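Local atomic coordinates of polyhedrin (Uranotaenia sapphirina cypovirus, PDB entry 4ZQX), a protein that forms the crystalline matrix of the polyhedra that enclose cypovirus particles and binds ATP, the molecule found in its pocket. Residues A[38-43]-A[215-220]; A[50-55]-A[200-205]; A[104-109]-A[147-152]; A[120-125]-A[129-134]; A[180-183]-A[188-191]. One frame throughout, in Å; residues are numbered along the deposited sequence.

How the contacts relate
The contacts are largely nested along the chain. Contact 1 encloses all the others. Contact 2 encloses contacts 3, 4 and 5. Contact 4 lies inside contact 3, and contact 5 follows both. Contacts 1 and 3 share the six-stranded antiparallel sheet, their centres about 19 Å apart. Contact 2 uses edge strand 50-55 of the three-stranded sheet. It touches contact 1 through Phe43 and Ile55, and contact 5 through Val50 and Tyr189. Contacts 3 and 5 meet where Asn109 O faces Asn181 N, a probable hydrogen bond. Contacts 4 and 5 lie farthest out, about 33 Å apart between centres. Contact 3 borders the ATP pocket; contacts 2, 4 and 5 touch the third subunit, helping to form the trimer.

Contact 1. Residues A[38-43]-A[215-220]; sequences GQCKSF and PELYAY
Leu217 carries the contact on the helix side and meets two residues of the strand, Cys40 and Ser42. All of it is van der Waals packing. The methyl CD2 of Leu217 lies 4.3 Å from Cys40 SG. The other methyl, CD1, lies 4.1 Å from Ser42 CB. One leucine fork therefore spans two strand positions that face the same side, with Lys41 between them turned to the other. Leu217 holds CG opposite its own backbone N (chi1 173°), which sends the branch off the helix toward the strand. The approach is light. The closest alpha carbons, those of Cys40 and Leu217, are 7.4 Å apart, and all three touching residues are buried.

No hydrogen bond joins the two segments. The helix is held by Ala219 N to Pro215 O at 2.9 Å and by Tyr220 N to Glu216 O at 2.9 Å, with a wider pi-type turn at 218-220. On the far side of the strand, Lys41 NZ makes a salt bridge to Asp63.

In the fold, helix 214-225 packs over the 207-211 edge of the six-stranded antiparallel sheet. Strand 40-47 pairs with edge strand 207-211, Cys40 with Phe211 and Ser42 with Gln209. Leu217 also rests on Phe211 of that edge strand and on Met229 of a loop, so the helix covers both strands together.

Contact 2. Residues A[50-55]-A[200-205]; sequences VIKGVI and GLDTVP
The type II beta turn Gly200 to Thr203, where helix 194-200 gives way to the loop, packs beside edge strand 50-55 of the three-stranded antiparallel sheet, with Leu201 against Val50 and Asp202 near Lys52. The apolar touch is small. Val50 CG2 lies 4.2 Å from Leu201 CD2, both residues being buried. Inside the turn, Thr203 OG1 donates to Gly200 O at 2.9 Å, from above the carbonyl plane rather than along a lone pair.

The polar half is bridged by two waters. Asp202 places CG beside its backbone N and opposite its carbonyl carbon (chi1 -49°), and this brings the carboxylate to the strand. Its OD1 lies 3.9 Å from Lys52 CD, a contact with the aliphatic stem of the lysine. The charged ends do not touch, with Lys52 NZ 4.8 Å from Asp202 OD2. Opposite charges at this spacing may still attract.

Lys52 NZ also bonds to Leu201 O and Ile198 O of the third subunit, while Leu201 O of this chain accepts from Lys52 of the second subunit. The contact thus lies at the trimer interface, where each lysine reaches across to a neighbouring turn.

One water donates to both Val50 O and Asp202 OD1 and weakly accepts from Asp202 N. The other accepts from Lys52 NZ at 2.7 Å and donates to Asp202 OD2 at 2.6 Å.

Contact 3. Residues A[104-109]-A[147-152]; sequences FYLRGN and NKFVDL. With ATP (adenosine-5'-triphosphate), chain B.
Leu152 reaches Tyr105 across the intervening strand 160-166, and its side chain also touches ATP. Its CB points toward strand 101-107. With chi1 at -69°, CG stands opposite the carbonyl carbon, and there the chain forks. CD1 goes to the tyrosine, meeting its ring at the edge and in its plane, 3.7 Å from Tyr105 CE1. CD2 goes to the nucleotide and lies 4.1 Å from N3 of the adenine. Behind the side chain, Leu152 CA is 3.5 Å from the ribose O4'. The Tyr105 ring is fixed at its far end, where OH bonds to Leu230 N and Tyr164 OH.

A second apolar pair forms on the other face. Leu106 CD2 lies 4.2 Å from Phe149 CZ, and the two side chains cross at about a right angle. Phe149 also meets Trp112 edge-to-face.

The two buried touches lie on opposite faces of the six-stranded antiparallel sheet, the second facing the three-stranded sheet. Strand 150-152 is outermost at this end. The ATP is held by Ser154, Gly156, Arg158 and Ser234. Leu152 and Asp151 belong to the wall of this pocket, and Leu152 joins the adenine side of the nucleotide site to the sheet.

Contact 4. Residues A[120-125]-A[129-134]; sequences RGPTGL and QTEEYS
Glu131 lays its carboxylate against Gly121 and Pro122, at the start of a type I beta turn running from Gly121 to Gly124. This is the tight part of the contact. OE2 of Glu131 lies 3.5 Å from Gly121 CA, and its OE1 lies 3.7 Å from Pro122 CD. Gly121 has no side chain, and the carboxylate comes close to its alpha carbon. Glu131 turns CG to the backbone N side (chi1 -64°) and is extended beyond it, which carries the carboxylate there. Leu125 packs against the backbone and ring that follow Glu131. Its CD1 lies 3.9 Å from Glu132 N, and its CD2 lies 3.7 Å from Tyr133 CE1.

The looser side begins at Glu132, which turns away from the turn and is partly exposed. The third subunit lies close here, its Tyr225 touching Leu125 and Glu132 and its His44 meeting the Tyr133 ring.

Between turn and glutamate sits one water. It accepts from Thr123 N and Leu125 N and donates to Glu131 OE1 at 2.6 Å, tying the carboxylate to the turn. Arg120, in salt bridges to Asp118 and Asp136, also holds the end of the turn. Its NE is 2.9 Å and its NH2 3.1 Å from Gly124 O, which lies close to the guanidinium plane.

Contact 5. Residues A[180-183]-A[188-191]; sequences RNMH and LYAG
Met182 lays its thioether against Leu188 and Tyr189. Its methyl CE lies 3.9 Å from Leu188 CB and 3.7 Å from Tyr189 CE2, and the methionine and tyrosine side chains cross at about a right angle. The sulfur has a polar contact too. Leu188 N points at Met182 SD in a weak hydrogen bond of 3.7 Å, nearly straight at 168°. A chi1 of -60° starts the Met182 chain off away from its carbonyl carbon. It then runs extended, which carries SD and CE over to Leu188 and Tyr189. At the side, Arg180 CD lies 4.2 Å from Leu188 CD1.

The next shell fixes the backbone around the methionine. Asn181 OD1 accepts from His183 N at 2.8 Å, which makes an Asx turn about Met182. This lies in the loop between strand 173-179 and helix 194-200, where no regular secondary structure holds the two segments.

Farther out, Arg180 NH1 bonds to Pro48 O and Ala25 O. On the other side, Tyr189 N bonds to Asn187 OD1. The Tyr189 side chain packs on Leu194 and Val197 of helix 194-200, and on Gly195 of the third subunit.

Contact 1. Residues A[38-43]-A[215-220]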
# COMPACT_ATOMS: atom_id res chain seq x y z
N GLY A 38 5.59 -24.38 -15.64
CA GLY A 38 6.39 -23.43 -16.40
C GLY A 38 5.79 -22.04 -16.53
O GLY A 38 6.39 -21.14 -17.15
N GLN A 39 4.60 -21.87 -15.98
CA GLN A 39 3.98 -20.56 -16.01
C GLN A 39 4.76 -19.63 -15.09
O GLN A 39 5.49 -20.09 -14.21
CB GLN A 39 2.48 -20.62 -15.66
CG GLN A 39 2.14 -21.11 -14.31
CD GLN A 39 2.01 -22.63 -14.23
OE1 GLN A 39 2.96 -23.36 -14.45
NE2 GLN A 39 0.83 -23.09 -13.88
N CYS A 40 4.61 -18.32 -15.33
CA CYS A 40 5.36 -17.29 -14.62
C CYS A 40 4.45 -16.17 -14.20
O CYS A 40 3.50 -15.81 -14.91
CB CYS A 40 6.45 -16.68 -15.52
SG CYS A 40 7.74 -17.82 -16.07
N LYS A 41 4.77 -15.61 -13.04
CA LYS A 41 4.14 -14.39 -12.56
C LYS A 41 5.25 -13.39 -12.32
O LYS A 41 6.25 -13.72 -11.70
CB LYS A 41 3.39 -14.69 -11.26
CG LYS A 41 2.13 -13.95 -11.08
CD LYS A 41 1.27 -14.55 -9.97
CE LYS A 41 0.42 -13.47 -9.36
NZ LYS A 41 -0.51 -13.96 -8.34
N SER A 42 5.11 -12.18 -12.84
CA SER A 42 6.12 -11.14 -12.61
C SER A 42 5.53 -9.97 -11.85
O SER A 42 4.37 -9.63 -12.03
CB SER A 42 6.76 -10.64 -13.90
OG SER A 42 5.80 -9.99 -14.72
N PHE A 43 6.35 -9.37 -10.99
CA PHE A 43 5.96 -8.24 -10.15
C PHE A 43 7.00 -7.16 -10.36
O PHE A 43 8.20 -7.43 -10.20
CB PHE A 43 5.98 -8.63 -8.66
CG PHE A 43 5.13 -9.85 -8.32
CD1 PHE A 43 5.64 -11.13 -8.48
CD2 PHE A 43 3.84 -9.70 -7.82
CE1 PHE A 43 4.86 -12.26 -8.16
CE2 PHE A 43 3.06 -10.83 -7.49
CZ PHE A 43 3.58 -12.10 -7.67
N PRO A 215 9.00 -18.16 -22.38
CA PRO A 215 9.23 -17.39 -23.62
C PRO A 215 8.27 -16.19 -23.81
O PRO A 215 8.70 -15.16 -24.35
CB PRO A 215 9.07 -18.44 -24.72
CG PRO A 215 9.52 -19.73 -24.04
CD PRO A 215 9.02 -19.62 -22.62
N GLU A 216 7.02 -16.31 -23.36
CA GLU A 216 6.11 -15.16 -23.35
C GLU A 216 6.66 -14.02 -22.48
O GLU A 216 6.58 -12.85 -22.86
CB GLU A 216 4.71 -15.55 -22.84
CG GLU A 216 3.92 -16.41 -23.78
CD GLU A 216 2.61 -16.88 -23.16
OE1 GLU A 216 2.28 -16.45 -22.03
OE2 GLU A 216 1.92 -17.70 -23.79
N LEU A 217 7.20 -14.37 -21.32
CA LEU A 217 7.82 -13.38 -20.43
C LEU A 217 8.99 -12.68 -21.12
O LEU A 217 9.15 -11.46 -21.05
CB LEU A 217 8.32 -14.06 -19.15
CG LEU A 217 9.14 -13.25 -18.15
CD1 LEU A 217 8.26 -12.26 -17.41
CD2 LEU A 217 9.85 -14.21 -17.20
N TYR A 218 9.83 -13.46 -21.80
CA TYR A 218 10.99 -12.89 -22.47
C TYR A 218 10.57 -11.96 -23.61
O TYR A 218 11.11 -10.87 -23.77
CB TYR A 218 11.93 -13.98 -23.02
CG TYR A 218 12.42 -15.01 -22.00
CD1 TYR A 218 12.59 -14.68 -20.66
CD2 TYR A 218 12.68 -16.33 -22.39
CE1 TYR A 218 12.99 -15.63 -19.74
CE2 TYR A 218 13.09 -17.28 -21.47
CZ TYR A 218 13.25 -16.93 -20.15
OH TYR A 218 13.66 -17.88 -19.22
N ALA A 219 9.60 -12.42 -24.40
CA ALA A 219 9.18 -11.70 -25.59
C ALA A 219 8.39 -10.43 -25.28
O ALA A 219 8.58 -9.40 -25.94
CB ALA A 219 8.37 -12.62 -26.49
N TYR A 220 7.53 -10.48 -24.27
CA TYR A 220 6.58 -9.39 -24.04
C TYR A 220 6.83 -8.57 -22.77
O TYR A 220 6.16 -7.56 -22.55
CB TYR A 220 5.14 -9.94 -24.07
CG TYR A 220 4.87 -10.63 -25.38
CD1 TYR A 220 5.20 -10.03 -26.58
CD2 TYR A 220 4.36 -11.93 -25.42
CE1 TYR A 220 5.00 -10.68 -27.80
CE2 TYR A 220 4.16 -12.59 -26.63
CZ TYR A 220 4.49 -11.95 -27.81
OH TYR A 220 4.32 -12.57 -29.00

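Contact 2. Residues A[50-55]-A[200-205]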
# COMPACT_ATOMS: atom_id res chain seq x y z
N VAL A 50 14.34 4.36 -2.36
CA VAL A 50 14.26 3.03 -1.76
C VAL A 50 13.14 2.25 -2.41
O VAL A 50 11.98 2.66 -2.33
CB VAL A 50 13.94 3.07 -0.23
CG1 VAL A 50 14.15 1.70 0.35
CG2 VAL A 50 14.78 4.09 0.49
N ILE A 51 13.47 1.15 -3.09
CA ILE A 51 12.42 0.25 -3.59
C ILE A 51 12.00 -0.61 -2.41
O ILE A 51 12.85 -1.17 -1.72
CB ILE A 51 12.87 -0.70 -4.72
CG1 ILE A 51 13.52 0.07 -5.87
CG2 ILE A 51 11.66 -1.52 -5.21
CD1 ILE A 51 14.04 -0.84 -6.98
N LYS A 52 10.69 -0.72 -2.20
CA LYS A 52 10.14 -1.62 -1.19
C LYS A 52 9.23 -2.64 -1.88
O LYS A 52 8.09 -2.34 -2.20
CB LYS A 52 9.38 -0.81 -0.14
CG LYS A 52 10.31 0.11 0.62
CD LYS A 52 9.61 0.98 1.61
CE LYS A 52 10.64 1.90 2.28
NZ LYS A 52 10.13 2.70 3.41
N GLY A 53 9.79 -3.82 -2.15
CA GLY A 53 9.08 -4.87 -2.85
C GLY A 53 8.51 -5.84 -1.83
O GLY A 53 9.24 -6.66 -1.28
N VAL A 54 7.22 -5.70 -1.54
CA VAL A 54 6.58 -6.44 -0.46
C VAL A 54 5.46 -7.25 -1.05
O VAL A 54 4.53 -6.68 -1.62
CB VAL A 54 6.00 -5.47 0.61
CG1 VAL A 54 5.30 -6.25 1.73
CG2 VAL A 54 7.11 -4.56 1.15
N ILE A 55 5.56 -8.57 -0.91
CA ILE A 55 4.61 -9.50 -1.51
C ILE A 55 4.09 -10.48 -0.46
O ILE A 55 4.87 -11.16 0.21
CB ILE A 55 5.25 -10.30 -2.67
CG1 ILE A 55 5.85 -9.34 -3.71
CG2 ILE A 55 4.21 -11.20 -3.33
CD1 ILE A 55 6.57 -10.01 -4.87
N GLY A 200 9.01 11.62 -2.50
CA GLY A 200 9.17 10.72 -3.63
C GLY A 200 9.06 9.23 -3.32
O GLY A 200 8.95 8.41 -4.23
N LEU A 201 9.10 8.88 -2.04
CA LEU A 201 8.98 7.49 -1.62
C LEU A 201 7.60 6.94 -1.96
O LEU A 201 6.60 7.61 -1.75
CB LEU A 201 9.20 7.40 -0.12
CG LEU A 201 10.58 7.78 0.41
CD1 LEU A 201 10.63 7.69 1.92
CD2 LEU A 201 11.66 6.89 -0.20
N ASP A 202 7.56 5.72 -2.49
CA ASP A 202 6.31 4.98 -2.66
C ASP A 202 5.32 5.70 -3.59
O ASP A 202 4.12 5.72 -3.31
CB ASP A 202 5.63 4.78 -1.29
CG ASP A 202 6.57 4.23 -0.23
OD1 ASP A 202 7.27 3.24 -0.49
OD2 ASP A 202 6.60 4.79 0.89
N THR A 203 5.80 6.25 -4.70
CA THR A 203 4.95 7.02 -5.60
C THR A 203 4.80 6.40 -7.00
O THR A 203 4.16 7.00 -7.87
CB THR A 203 5.48 8.46 -5.75
OG1 THR A 203 6.83 8.43 -6.22
CG2 THR A 203 5.47 9.19 -4.42
N VAL A 204 5.36 5.21 -7.23
CA VAL A 204 5.31 4.60 -8.55
C VAL A 204 4.34 3.40 -8.53
O VAL A 204 4.44 2.53 -7.66
CB VAL A 204 6.70 4.14 -9.02
CG1 VAL A 204 6.64 3.65 -10.46
CG2 VAL A 204 7.72 5.29 -8.86
N PRO A 205 3.40 3.36 -9.49
CA PRO A 205 2.48 2.21 -9.53
C PRO A 205 3.21 0.89 -9.76
O PRO A 205 4.11 0.83 -10.58
CB PRO A 205 1.57 2.52 -10.73
CG PRO A 205 1.72 3.97 -10.99
CD PRO A 205 3.09 4.36 -10.53
O HOH W 1 9.33 3.48 -2.16
O HOH W 2 7.87 4.08 3.10

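Contact 3. Residues A[104-109]-A[147-152]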
# COMPACT_ATOMS: atom_id res chain seq x y z
N PHE A 104 15.17 -12.56 -8.94
CA PHE A 104 15.11 -11.16 -8.58
C PHE A 104 16.04 -10.39 -9.50
O PHE A 104 17.24 -10.59 -9.46
CB PHE A 104 15.57 -10.96 -7.12
CG PHE A 104 14.70 -11.63 -6.11
CD1 PHE A 104 14.84 -12.98 -5.83
CD2 PHE A 104 13.72 -10.92 -5.44
CE1 PHE A 104 14.03 -13.59 -4.92
CE2 PHE A 104 12.91 -11.53 -4.53
CZ PHE A 104 13.07 -12.88 -4.27
N TYR A 105 15.47 -9.51 -10.32
CA TYR A 105 16.24 -8.71 -11.28
C TYR A 105 16.27 -7.26 -10.83
O TYR A 105 15.23 -6.65 -10.67
CB TYR A 105 15.60 -8.84 -12.66
CG TYR A 105 15.78 -10.22 -13.24
CD1 TYR A 105 17.00 -10.60 -13.78
CD2 TYR A 105 14.75 -11.16 -13.22
CE1 TYR A 105 17.19 -11.87 -14.29
CE2 TYR A 105 14.93 -12.42 -13.75
CZ TYR A 105 16.16 -12.77 -14.28
OH TYR A 105 16.40 -14.03 -14.81
N LEU A 106 17.47 -6.73 -10.60
CA LEU A 106 17.65 -5.35 -10.12
C LEU A 106 18.43 -4.55 -11.15
O LEU A 106 19.48 -5.01 -11.63
CB LEU A 106 18.42 -5.33 -8.79
CG LEU A 106 17.71 -5.78 -7.51
CD1 LEU A 106 17.41 -7.27 -7.52
CD2 LEU A 106 18.54 -5.42 -6.29
N ARG A 107 17.96 -3.35 -11.48
CA ARG A 107 18.64 -2.56 -12.49
C ARG A 107 18.63 -1.10 -12.10
O ARG A 107 17.58 -0.53 -11.84
CB ARG A 107 17.97 -2.72 -13.88
CG ARG A 107 18.82 -2.18 -15.04
CD ARG A 107 18.00 -2.00 -16.33
NE ARG A 107 18.87 -1.78 -17.49
CZ ARG A 107 19.37 -0.61 -17.86
NH1 ARG A 107 19.07 0.49 -17.18
NH2 ARG A 107 20.17 -0.53 -18.91
N GLY A 108 19.81 -0.49 -12.08
CA GLY A 108 19.92 0.92 -11.78
C GLY A 108 21.01 1.26 -10.80
O GLY A 108 21.96 0.49 -10.61
N ASN A 109 20.86 2.44 -10.18
CA ASN A 109 21.89 2.99 -9.32
C ASN A 109 21.76 2.47 -7.88
O ASN A 109 21.56 3.24 -6.95
CB ASN A 109 21.84 4.52 -9.38
CG ASN A 109 23.10 5.16 -8.85
OD1 ASN A 109 24.17 4.55 -8.82
ND2 ASN A 109 22.99 6.42 -8.43
N ASN A 147 28.13 -9.64 -2.76
CA ASN A 147 28.80 -10.28 -3.90
C ASN A 147 28.20 -11.62 -4.33
O ASN A 147 28.69 -12.26 -5.27
CB ASN A 147 30.31 -10.39 -3.65
CG ASN A 147 31.00 -9.08 -3.84
OD1 ASN A 147 31.26 -8.65 -4.98
ND2 ASN A 147 31.26 -8.39 -2.75
N LYS A 148 27.11 -12.03 -3.68
CA LYS A 148 26.36 -13.20 -4.10
C LYS A 148 25.33 -12.84 -5.19
O LYS A 148 24.72 -13.74 -5.77
CB LYS A 148 25.71 -13.89 -2.90
CG LYS A 148 26.73 -14.55 -1.98
CD LYS A 148 26.12 -15.14 -0.73
CE LYS A 148 27.18 -15.95 0.02
NZ LYS A 148 26.73 -16.33 1.38
N PHE A 149 25.15 -11.55 -5.48
CA PHE A 149 24.43 -11.16 -6.70
C PHE A 149 25.21 -11.62 -7.93
O PHE A 149 26.44 -11.61 -7.93
CB PHE A 149 24.22 -9.63 -6.79
CG PHE A 149 23.12 -9.10 -5.90
CD1 PHE A 149 21.79 -9.42 -6.17
CD2 PHE A 149 23.40 -8.26 -4.85
CE1 PHE A 149 20.78 -8.93 -5.36
CE2 PHE A 149 22.40 -7.77 -4.05
CZ PHE A 149 21.08 -8.10 -4.31
N VAL A 150 24.48 -11.98 -8.98
CA VAL A 150 25.05 -12.46 -10.22
C VAL A 150 24.97 -11.32 -11.25
O VAL A 150 23.91 -10.76 -11.46
CB VAL A 150 24.24 -13.67 -10.73
CG1 VAL A 150 24.74 -14.14 -12.09
CG2 VAL A 150 24.28 -14.82 -9.72
N ASP A 151 26.09 -10.98 -11.89
CA ASP A 151 26.10 -9.87 -12.86
C ASP A 151 25.50 -10.32 -14.17
O ASP A 151 25.79 -11.45 -14.61
CB ASP A 151 27.53 -9.35 -13.13
CG ASP A 151 28.21 -8.80 -11.90
OD1 ASP A 151 27.53 -8.53 -10.89
OD2 ASP A 151 29.44 -8.64 -11.95
N LEU A 152 24.70 -9.45 -14.80
CA LEU A 152 24.09 -9.72 -16.10
C LEU A 152 24.21 -8.51 -17.00
O LEU A 152 24.32 -7.39 -16.50
CB LEU A 152 22.61 -10.08 -15.95
CG LEU A 152 22.27 -11.41 -15.29
CD1 LEU A 152 20.77 -11.59 -15.21
CD2 LEU A 152 22.91 -12.60 -16.03
PG ATP B . 26.92 -3.90 -19.13
O1G ATP B . 28.31 -4.43 -18.91
O2G ATP B . 25.92 -4.20 -18.03
O3G ATP B . 26.88 -2.46 -19.61
PB ATP B . 27.06 -5.44 -21.57
O1B ATP B . 26.01 -5.59 -22.64
O2B ATP B . 28.32 -4.66 -21.85
O3B ATP B . 26.28 -4.83 -20.29
PA ATP B . 28.82 -7.64 -20.78
O1A ATP B . 29.16 -8.48 -21.98
O2A ATP B . 29.83 -6.62 -20.27
O3A ATP B . 27.38 -6.94 -21.05
O5' ATP B . 28.49 -8.66 -19.56
C5' ATP B . 28.11 -8.19 -18.26
C4' ATP B . 28.18 -9.36 -17.30
O4' ATP B . 27.18 -10.33 -17.64
C3' ATP B . 29.52 -10.09 -17.36
O3' ATP B . 29.97 -10.32 -16.03
C2' ATP B . 29.22 -11.41 -18.04
O2' ATP B . 30.05 -12.50 -17.62
C1' ATP B . 27.76 -11.64 -17.67
N9 ATP B . 27.14 -12.54 -18.67
C8 ATP B . 27.03 -12.32 -20.00
N7 ATP B . 26.41 -13.36 -20.62
C5 ATP B . 26.11 -14.25 -19.66
C6 ATP B . 25.46 -15.57 -19.62
N6 ATP B . 25.02 -16.07 -20.79
N1 ATP B . 25.34 -16.20 -18.43
C2 ATP B . 25.80 -15.64 -17.29
N3 ATP B . 26.41 -14.44 -17.26
C4 ATP B . 26.59 -13.71 -18.38

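Contact 4. Residues A[120-125]-A[129-134]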
# COMPACT_ATOMS: atom_id res chain seq x y z
N ARG A 120 10.44 -14.65 3.82
CA ARG A 120 9.78 -14.73 5.12
C ARG A 120 8.71 -15.82 5.11
O ARG A 120 8.45 -16.39 4.07
CB ARG A 120 9.15 -13.37 5.49
CG ARG A 120 10.18 -12.23 5.51
CD ARG A 120 9.55 -10.88 5.76
NE ARG A 120 9.03 -10.73 7.13
CZ ARG A 120 9.76 -10.37 8.18
NH1 ARG A 120 11.06 -10.14 8.06
NH2 ARG A 120 9.18 -10.24 9.37
N GLY A 121 8.13 -16.10 6.27
CA GLY A 121 7.18 -17.19 6.41
C GLY A 121 5.83 -16.92 5.78
O GLY A 121 5.56 -15.82 5.27
N PRO A 122 4.96 -17.93 5.82
CA PRO A 122 3.70 -17.86 5.06
C PRO A 122 2.72 -16.82 5.58
O PRO A 122 1.76 -16.48 4.87
CB PRO A 122 3.12 -19.27 5.21
CG PRO A 122 3.88 -19.92 6.31
CD PRO A 122 5.20 -19.25 6.42
N THR A 123 2.93 -16.31 6.80
CA THR A 123 2.08 -15.24 7.33
C THR A 123 2.87 -13.96 7.61
O THR A 123 2.37 -13.06 8.27
CB THR A 123 1.31 -15.67 8.60
OG1 THR A 123 2.21 -15.99 9.65
CG2 THR A 123 0.42 -16.86 8.30
N GLY A 124 4.09 -13.90 7.07
CA GLY A 124 4.88 -12.68 7.08
C GLY A 124 5.90 -12.56 8.20
O GLY A 124 6.54 -11.52 8.33
N LEU A 125 6.05 -13.60 9.01
CA LEU A 125 7.01 -13.56 10.11
C LEU A 125 8.38 -13.97 9.62
O LEU A 125 8.50 -14.66 8.61
CB LEU A 125 6.60 -14.53 11.21
CG LEU A 125 5.25 -14.33 11.88
CD1 LEU A 125 5.11 -15.34 13.00
CD2 LEU A 125 5.14 -12.94 12.41
N GLN A 129 12.48 -22.42 12.05
CA GLN A 129 11.83 -23.72 12.26
C GLN A 129 10.51 -23.51 12.99
O GLN A 129 9.51 -24.13 12.64
CB GLN A 129 12.72 -24.67 13.06
CG GLN A 129 12.02 -25.98 13.44
CD GLN A 129 12.91 -26.92 14.22
OE1 GLN A 129 13.75 -26.50 15.01
NE2 GLN A 129 12.73 -28.22 14.02
N THR A 130 10.52 -22.63 13.98
CA THR A 130 9.34 -22.34 14.78
C THR A 130 9.10 -20.83 14.79
O THR A 130 9.68 -20.08 15.59
CB THR A 130 9.54 -22.86 16.21
OG1 THR A 130 9.87 -24.25 16.15
CG2 THR A 130 8.30 -22.66 17.04
N GLU A 131 8.23 -20.39 13.90
CA GLU A 131 7.90 -18.98 13.80
C GLU A 131 7.05 -18.55 14.99
O GLU A 131 6.16 -19.25 15.42
CB GLU A 131 7.20 -18.72 12.47
CG GLU A 131 8.15 -19.00 11.31
CD GLU A 131 7.51 -18.91 9.94
OE1 GLU A 131 6.36 -18.44 9.83
OE2 GLU A 131 8.17 -19.30 8.97
N GLU A 132 7.35 -17.37 15.51
CA GLU A 132 6.71 -16.89 16.73
C GLU A 132 6.83 -15.37 16.78
O GLU A 132 7.83 -14.82 16.31
CB GLU A 132 7.43 -17.54 17.93
CG GLU A 132 6.95 -17.15 19.28
CD GLU A 132 7.53 -18.04 20.34
OE1 GLU A 132 8.62 -18.63 20.13
OE2 GLU A 132 6.89 -18.14 21.40
N TYR A 133 5.81 -14.69 17.32
CA TYR A 133 5.80 -13.22 17.32
C TYR A 133 6.97 -12.62 18.07
O TYR A 133 7.46 -11.56 17.70
CB TYR A 133 4.48 -12.67 17.91
CG TYR A 133 3.32 -12.68 16.94
CD1 TYR A 133 3.48 -12.22 15.64
CD2 TYR A 133 2.08 -13.15 17.32
CE1 TYR A 133 2.44 -12.22 14.76
CE2 TYR A 133 1.02 -13.17 16.43
CZ TYR A 133 1.21 -12.70 15.16
OH TYR A 133 0.19 -12.71 14.26
N SER A 134 7.45 -13.28 19.12
CA SER A 134 8.54 -12.76 19.94
C SER A 134 9.85 -12.63 19.17
O SER A 134 10.69 -11.81 19.53
CB SER A 134 8.79 -13.67 21.15
OG SER A 134 7.75 -13.58 22.09
O HOH W 3 4.96 -16.43 8.82

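Contact 5. Residues A[180-183]-A[188-191]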
# COMPACT_ATOMS: atom_id res chain seq x y z
N ARG A 180 19.23 3.38 -2.71
CA ARG A 180 20.05 4.06 -3.69
C ARG A 180 21.54 4.15 -3.29
O ARG A 180 21.88 4.40 -2.13
CB ARG A 180 19.52 5.48 -3.89
CG ARG A 180 20.17 6.17 -5.08
CD ARG A 180 19.60 7.55 -5.35
NE ARG A 180 20.05 8.03 -6.66
CZ ARG A 180 19.46 7.75 -7.83
NH1 ARG A 180 18.35 7.00 -7.91
NH2 ARG A 180 19.98 8.23 -8.94
N ASN A 181 22.43 3.94 -4.26
CA ASN A 181 23.86 4.17 -4.09
C ASN A 181 24.18 5.65 -3.77
O ASN A 181 23.92 6.55 -4.57
CB ASN A 181 24.55 3.70 -5.39
CG ASN A 181 26.04 3.99 -5.41
OD1 ASN A 181 26.63 4.40 -4.43
ND2 ASN A 181 26.67 3.75 -6.56
N MET A 182 24.75 5.89 -2.59
CA MET A 182 25.19 7.24 -2.19
C MET A 182 26.69 7.25 -1.90
O MET A 182 27.19 8.11 -1.17
CB MET A 182 24.38 7.74 -0.98
CG MET A 182 22.90 7.81 -1.25
SD MET A 182 21.99 8.61 0.09
CE MET A 182 20.34 8.15 -0.42
N HIS A 183 27.41 6.31 -2.51
CA HIS A 183 28.86 6.20 -2.30
C HIS A 183 29.64 7.35 -2.93
O HIS A 183 30.87 7.39 -2.83
CB HIS A 183 29.38 4.85 -2.81
CG HIS A 183 28.90 3.67 -2.02
ND1 HIS A 183 28.64 2.44 -2.58
CD2 HIS A 183 28.62 3.55 -0.70
CE1 HIS A 183 28.23 1.61 -1.64
NE2 HIS A 183 28.20 2.25 -0.49
N LEU A 188 21.68 12.20 0.85
CA LEU A 188 20.47 12.83 0.34
C LEU A 188 19.39 13.07 1.40
O LEU A 188 18.45 13.85 1.18
CB LEU A 188 19.88 12.02 -0.82
CG LEU A 188 20.75 11.91 -2.08
CD1 LEU A 188 19.99 11.13 -3.16
CD2 LEU A 188 21.18 13.29 -2.61
N TYR A 189 19.51 12.41 2.55
CA TYR A 189 18.58 12.60 3.67
C TYR A 189 19.00 13.74 4.59
O TYR A 189 18.31 14.04 5.55
CB TYR A 189 18.44 11.32 4.51
CG TYR A 189 17.86 10.14 3.76
CD1 TYR A 189 16.49 10.02 3.56
CD2 TYR A 189 18.68 9.14 3.27
CE1 TYR A 189 15.96 8.94 2.89
CE2 TYR A 189 18.16 8.05 2.61
CZ TYR A 189 16.80 7.96 2.41
OH TYR A 189 16.27 6.87 1.75
N ALA A 190 20.15 14.35 4.32
CA ALA A 190 20.67 15.43 5.16
C ALA A 190 20.26 16.78 4.62
O ALA A 190 20.26 17.01 3.42
CB ALA A 190 22.17 15.34 5.25
N GLY A 191 19.92 17.69 5.53
CA GLY A 191 19.60 19.05 5.17
C GLY A 191 18.21 19.21 4.55
O GLY A 191 17.36 18.33 4.67